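Local coordinates for protein Fc fragment of IgE receptor II (Bos taurus, PDB 6PWR) that probably acts as a low-affinity receptor for immunoglobulin E, through a C-type lectin domain that binds calcium and mannose, at residues I67-L72 with N104-L109. Residues are numbered along the deposited sequence; the frame is centred on the assembly and turned at random.
With CA (calcium ion), chain D; NAG (2-acetamido-2-deoxy-beta-D-glucopyranose), chain B.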
loop_
_atom_site.group_PDB
_atom_site.type_symbol
_atom_site.label_atom_id
_atom_site.label_comp_id
_atom_site.label_asym_id
_atom_site.label_seq_id
_atom_site.Cartn_x
_atom_site.Cartn_y
_atom_site.Cartn_z
ATOM N N ILE A 67 -2.499 -1.037 -0.127
ATOM C CA ILE A 67 -1.095 -0.854 -0.461
ATOM C C ILE A 67 -0.742 -1.734 -1.657
ATOM O O ILE A 67 -1.551 -2.519 -2.138
ATOM C CB ILE A 67 -0.157 -1.107 0.734
ATOM C CG1 ILE A 67 -0.199 -2.571 1.173
ATOM C CG2 ILE A 67 -0.512 -0.178 1.888
ATOM C CD1 ILE A 67 0.868 -2.930 2.200
ATOM N N GLY A 68 0.475 -1.560 -2.154
ATOM C CA GLY A 68 0.877 -2.201 -3.391
ATOM C C GLY A 68 1.482 -3.575 -3.219
ATOM O O GLY A 68 2.584 -3.835 -3.696
ATOM N N LEU A 69 0.765 -4.469 -2.555
ATOM C CA LEU A 69 1.262 -5.795 -2.248
ATOM C C LEU A 69 0.121 -6.755 -2.505
ATOM O O LEU A 69 -1.016 -6.487 -2.108
ATOM C CB LEU A 69 1.709 -5.857 -0.788
ATOM C CG LEU A 69 2.397 -7.139 -0.335
ATOM C CD1 LEU A 69 3.711 -7.372 -1.069
ATOM C CD2 LEU A 69 2.634 -7.091 1.161
ATOM N N ARG A 70 0.409 -7.852 -3.192
ATOM C CA ARG A 70 -0.651 -8.774 -3.563
ATOM C C ARG A 70 -0.032 -10.127 -3.866
ATOM O O ARG A 70 1.128 -10.209 -4.274
ATOM C CB ARG A 70 -1.469 -8.260 -4.759
ATOM C CG ARG A 70 -0.796 -8.340 -6.113
ATOM C CD ARG A 70 0.337 -7.344 -6.244
ATOM N NE ARG A 70 0.449 -6.862 -7.611
ATOM C CZ ARG A 70 1.537 -6.292 -8.113
ATOM N NH1 ARG A 70 2.620 -6.141 -7.361
ATOM N NH2 ARG A 70 1.541 -5.878 -9.370
ATOM N N ASP A 71 -0.809 -11.182 -3.655
ATOM C CA ASP A 71 -0.420 -12.529 -4.067
ATOM C C ASP A 71 -1.382 -13.056 -5.119
ATOM O O ASP A 71 -1.690 -14.246 -5.170
ATOM C CB ASP A 71 -0.209 -13.484 -2.884
ATOM C CG ASP A 71 -1.507 -13.893 -2.177
ATOM O OD1 ASP A 71 -2.512 -13.173 -2.235
ATOM O OD2 ASP A 71 -1.524 -14.972 -1.541
ATOM N N LEU A 72 -1.835 -12.153 -5.989
ATOM C CA LEU A 72 -2.809 -12.498 -7.020
ATOM C C LEU A 72 -2.275 -13.549 -7.979
ATOM O O LEU A 72 -3.010 -14.456 -8.385
ATOM C CB LEU A 72 -3.205 -11.242 -7.789
ATOM C CG LEU A 72 -4.279 -10.418 -7.098
ATOM C CD1 LEU A 72 -4.369 -9.029 -7.697
ATOM C CD2 LEU A 72 -5.608 -11.139 -7.210
ATOM N N ASN A 104 -6.255 -11.764 -1.583
ATOM C CA ASN A 104 -5.052 -11.683 -2.384
ATOM C C ASN A 104 -4.492 -10.287 -2.521
ATOM O O ASN A 104 -3.499 -10.105 -3.237
ATOM C CB ASN A 104 -5.290 -12.321 -3.753
ATOM C CG ASN A 104 -5.818 -13.728 -3.629
ATOM O OD1 ASN A 104 -5.409 -14.486 -2.751
ATOM N ND2 ASN A 104 -6.752 -14.078 -4.493
ATOM N N CYS A 105 -5.088 -9.307 -1.856
ATOM C CA CYS A 105 -4.654 -7.925 -1.940
ATOM C C CYS A 105 -4.427 -7.409 -0.532
ATOM O O CYS A 105 -5.227 -7.681 0.369
ATOM C CB CYS A 105 -5.731 -7.084 -2.625
ATOM S SG CYS A 105 -5.904 -7.481 -4.371
ATOM N N VAL A 106 -3.365 -6.652 -0.332
ATOM C CA VAL A 106 -2.977 -6.268 1.015
ATOM C C VAL A 106 -3.398 -4.841 1.315
ATOM O O VAL A 106 -3.265 -3.927 0.487
ATOM C CB VAL A 106 -1.478 -6.487 1.252
ATOM C CG1 VAL A 106 -1.108 -6.118 2.675
ATOM C CG2 VAL A 106 -1.120 -7.938 0.974
ATOM N N MET A 107 -3.908 -4.661 2.519
ATOM C CA MET A 107 -4.239 -3.360 3.053
ATOM C C MET A 107 -3.447 -3.120 4.327
ATOM O O MET A 107 -2.978 -4.049 4.993
ATOM C CB MET A 107 -5.728 -3.278 3.409
ATOM C CG MET A 107 -6.103 -4.266 4.506
ATOM S SD MET A 107 -7.845 -4.296 4.939
ATOM C CE MET A 107 -8.033 -2.678 5.672
ATOM N N MET A 108 -3.326 -1.841 4.661
ATOM C CA MET A 108 -2.992 -1.434 6.015
ATOM C C MET A 108 -4.285 -1.274 6.789
ATOM O O MET A 108 -5.222 -0.623 6.316
ATOM C CB MET A 108 -2.280 -0.088 6.034
ATOM C CG MET A 108 -0.807 -0.162 5.778
ATOM S SD MET A 108 0.006 1.418 6.103
ATOM C CE MET A 108 -0.638 2.398 4.757
ATOM N N LEU A 109 -4.341 -1.877 7.965
ATOM C CA LEU A 109 -5.389 -1.550 8.907
ATOM C C LEU A 109 -5.189 -0.124 9.403
ATOM O O LEU A 109 -4.193 0.527 9.103
ATOM C CB LEU A 109 -5.334 -2.515 10.085
ATOM C CG LEU A 109 -5.498 -3.983 9.699
ATOM C CD1 LEU A 109 -5.292 -4.865 10.918
ATOM C CD2 LEU A 109 -6.855 -4.253 9.068
HETATM CA CA CA D . -3.909 -14.927 -0.906
HETATM C C1 NAG B . -10.997 -7.225 7.401
HETATM C C2 NAG B . -10.417 -6.055 8.182
HETATM C C3 NAG B . -11.181 -4.783 7.849
HETATM C C4 NAG B . -11.248 -4.578 6.341
HETATM C C5 NAG B . -11.725 -5.842 5.631
HETATM C C6 NAG B . -11.624 -5.739 4.127
HETATM C C7 NAG B . -9.409 -6.861 10.275
HETATM C C8 NAG B . -9.607 -7.067 11.748
HETATM N N2 NAG B . -10.440 -6.317 9.614
HETATM O O3 NAG B . -10.519 -3.676 8.451
HETATM O O4 NAG B . -12.155 -3.524 6.052
HETATM O O5 NAG B . -10.915 -6.958 6.023
HETATM O O6 NAG B . -12.244 -6.840 3.479
HETATM O O7 NAG B . -8.359 -7.159 9.715
HETATM O O HOH W 1 -3.055 -14.487 1.254
#
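The Asp71 and Asn104 side chains cross at about a right angle, with carboxylate and amide planes 63° apart, and converge on one calcium ion of the C-type lectin fold. The calcium lies close to the plane of the Asp71 carboxylate, at its oxygen edge, held by OD1 (2.6 Å) and OD2 (2.5 Å); Asp71 OD1 lies 3.3 Å from Asn104 CB. With its CG between backbone N and carbonyl carbon (chi1 71°), Asp71 turns its carboxylate to the metal, and OD2 also accepts a hydrogen bond from Gly76 N. Glu75, Asp98, the Glu103 carbonyl and a water complete the site. Strands 69-71 and 105-108 run antiparallel, their directions 147° apart. Asp71 N donates to Asn104 O (2.9 Å), tying both ligand residues through their backbones, and Val106 N donates to Leu69 O (2.9 Å). Between these bonds, Arg70 and Cys105 form a non-hydrogen-bonded pair, their side chains on the face where Cys105 is disulfide-linked to Cys119. Val106, on the other face, lies side by side with Leu69, its CG2 3.8 Å from Leu69 CG. Before the Gly68 inverse gamma turn, Ile67 N donates to Val106 O (3.1 Å) in a nearly straight bond, while Ile67 CG2 rests 3.9 Å from Met108 CE.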